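Long-range contact in competence/damage-inducible protein CinA (Agrobacterium tumefaciens, PDB 2A9S), which is of unknown function, but probably acts as a nicotinamide-nucleotide amidase, as do some relatives in the CinA family: residues A31-G36 against A105-A110. Numbering follows the deposited sequence.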
ATOM      1  N   ALA A  31      -5.524   1.686  -5.740  1.00  9.75           N
ATOM      2  CA  ALA A  31      -4.498   2.513  -6.340  1.00 10.24           C
ATOM      3  C   ALA A  31      -4.434   3.775  -5.498  1.00 10.21           C
ATOM      4  O   ALA A  31      -5.411   4.517  -5.469  1.00 11.21           O
ATOM      5  CB  ALA A  31      -4.875   2.875  -7.758  1.00  9.62           C
ATOM      6  N   GLU A  32      -3.304   4.045  -4.849  1.00 11.56           N
ATOM      7  CA  GLU A  32      -3.307   5.049  -3.799  1.00 12.63           C
ATOM      8  C   GLU A  32      -2.201   6.066  -3.993  1.00 13.57           C
ATOM      9  O   GLU A  32      -1.032   5.717  -4.138  1.00 13.87           O
ATOM     10  CB  GLU A  32      -3.136   4.386  -2.422  1.00 13.43           C
ATOM     11  CG  GLU A  32      -4.163   3.270  -2.169  1.00 15.83           C
ATOM     12  CD  GLU A  32      -4.083   2.725  -0.797  1.00 12.86           C
ATOM     13  OE1 GLU A  32      -4.032   3.547   0.145  1.00 11.57           O
ATOM     14  OE2 GLU A  32      -4.106   1.476  -0.684  1.00 12.69           O
ATOM     15  N   SER A  33      -2.571   7.327  -3.953  1.00 13.91           N
ATOM     16  CA  SER A  33      -1.576   8.358  -3.949  1.00 16.28           C
ATOM     17  C   SER A  33      -1.505   8.850  -2.472  1.00 17.05           C
ATOM     18  O   SER A  33      -0.674   8.330  -1.654  1.00 18.66           O
ATOM     19  CB  SER A  33      -1.959   9.392  -5.021  1.00 16.48           C
ATOM     20  OG  SER A  33      -0.933  10.350  -5.278  1.00 20.51           O
ATOM     21  N   CYS A  34      -2.435   9.735  -2.118  1.00 15.37           N
ATOM     22  CA  CYS A  34      -2.397  10.456  -0.846  1.00 15.36           C
ATOM     23  C   CYS A  34      -2.524   9.600   0.419  1.00 14.18           C
ATOM     24  O   CYS A  34      -1.975   9.995   1.440  1.00 15.28           O
ATOM     25  CB  CYS A  34      -3.444  11.564  -0.834  1.00 16.84           C
ATOM     26  SG  CYS A  34      -5.106  10.967  -1.120  1.00 20.41           S
ATOM     27  N   THR A  35      -3.219   8.451   0.345  1.00 12.36           N
ATOM     28  CA  THR A  35      -3.384   7.547   1.526  1.00 11.72           C
ATOM     29  C   THR A  35      -2.196   6.614   1.728  1.00 10.85           C
ATOM     30  O   THR A  35      -2.090   5.939   2.751  1.00 11.32           O
ATOM     31  CB  THR A  35      -4.644   6.652   1.415  1.00 10.59           C
ATOM     32  OG1 THR A  35      -4.677   6.030   0.112  1.00 11.76           O
ATOM     33  CG2 THR A  35      -5.932   7.477   1.645  1.00 10.98           C
ATOM     34  N   GLY A  36      -1.314   6.566   0.742  1.00  9.87           N
ATOM     35  CA  GLY A  36       0.002   5.892   0.875  1.00 10.16           C
ATOM     36  C   GLY A  36      -0.006   4.392   1.211  1.00 10.46           C
ATOM     37  O   GLY A  36       1.003   3.859   1.695  1.00 11.15           O
ATOM     38  N   ALA A 105      -9.463   4.112  -6.581  1.00  9.98           N
ATOM     39  CA  ALA A 105      -8.297   4.971  -6.776  1.00 10.04           C
ATOM     40  C   ALA A 105      -8.502   6.298  -6.049  1.00 10.07           C
ATOM     41  O   ALA A 105      -9.603   6.845  -6.081  1.00  9.75           O
ATOM     42  CB  ALA A 105      -8.091   5.238  -8.277  1.00 11.36           C
ATOM     43  N   VAL A 106      -7.457   6.799  -5.402  1.00  9.44           N
ATOM     44  CA  VAL A 106      -7.555   8.096  -4.702  1.00  9.88           C
ATOM     45  C   VAL A 106      -6.343   8.950  -5.026  1.00 10.68           C
ATOM     46  O   VAL A 106      -5.195   8.435  -5.078  1.00  9.69           O
ATOM     47  CB  VAL A 106      -7.745   7.945  -3.145  1.00  9.81           C
ATOM     48  CG1 VAL A 106      -8.988   7.106  -2.827  1.00 10.35           C
ATOM     49  CG2 VAL A 106      -6.495   7.355  -2.450  1.00 10.12           C
ATOM     50  N   THR A 107      -6.584  10.251  -5.260  1.00 10.80           N
ATOM     51  CA  THR A 107      -5.498  11.186  -5.477  1.00 12.34           C
ATOM     52  C   THR A 107      -5.906  12.507  -4.809  1.00 13.26           C
ATOM     53  O   THR A 107      -7.015  13.021  -5.072  1.00 12.24           O
ATOM     54  CB  THR A 107      -5.143  11.407  -6.987  1.00 12.79           C
ATOM     55  OG1 THR A 107      -4.080  12.367  -7.076  1.00 12.96           O
ATOM     56  CG2 THR A 107      -6.329  11.881  -7.813  1.00 13.08           C
ATOM     57  N   GLY A 108      -5.069  12.986  -3.891  1.00 12.09           N
ATOM     58  CA  GLY A 108      -5.447  14.207  -3.156  1.00 13.24           C
ATOM     59  C   GLY A 108      -4.288  14.893  -2.478  1.00 13.65           C
ATOM     60  O   GLY A 108      -3.121  14.495  -2.674  1.00 14.02           O
ATOM     61  N   ILE A 109      -4.629  15.914  -1.671  1.00 12.96           N
ATOM     62  CA  ILE A 109      -3.641  16.722  -0.971  1.00 14.10           C
ATOM     63  C   ILE A 109      -3.832  16.566   0.530  1.00 13.33           C
ATOM     64  O   ILE A 109      -4.739  17.165   1.100  1.00 12.08           O
ATOM     65  CB  ILE A 109      -3.753  18.220  -1.344  1.00 13.54           C
ATOM     66  CG1 ILE A 109      -3.676  18.359  -2.865  1.00 15.87           C
ATOM     67  CG2 ILE A 109      -2.661  19.001  -0.639  1.00 13.95           C
ATOM     68  CD1 ILE A 109      -4.102  19.738  -3.407  1.00 15.40           C
ATOM     69  N   ALA A 110      -2.996  15.746   1.154  1.00 12.64           N
ATOM     70  CA  ALA A 110      -3.133  15.500   2.607  1.00 12.87           C
ATOM     71  C   ALA A 110      -2.514  16.631   3.439  1.00 13.27           C
ATOM     72  O   ALA A 110      -2.840  16.805   4.618  1.00 13.50           O
ATOM     73  CB  ALA A 110      -2.562  14.109   3.004  1.00 13.33           C
TER
HETATM   74  O   HOH W   1      -2.248  12.621  -5.204  1.00 28.82           O
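Ala31 and Ala105 lie side by side on neighbouring parallel strands in the central sheet of an alpha/beta sandwich, their small CB atoms 4.0 Å apart where helix 84-96 packs against this face. Ala31 O accepts from Val106 N at 3.1 Å, and Val106 O in turn accepts from Ser33 N, carrying the parallel ladder to where the first strand breaks into a type I turn from Ser33 to Gly36. Cys34, in that turn, rests on the end of the second strand. Its CB lies 3.5 Å from Gly108 O; its SG, turned between the backbone N and the carbonyl carbon (chi1 57°), touches Val106 CG2 and lies 3.8 Å from Gly108 CA, packing directly on a backbone without a side chain. The Val106 side chain crosses that of Thr35 at about a right angle, on the face packed by helix 147-167, and Val106 CG2 lies 3.4 Å from Thr35 OG1. Two carboxylate oxygens suit buried Glu32: OE1 accepts from this hydroxyl and the Ile39 amide, OE2 from that of Ala40. Short hydroxyl side chains let one water bridge Ser33 OG, also bonded to Lys65, and Thr107 OG1, also bonded to Ala81 O; its bond to Gly108 O is longer, 3.3 Å.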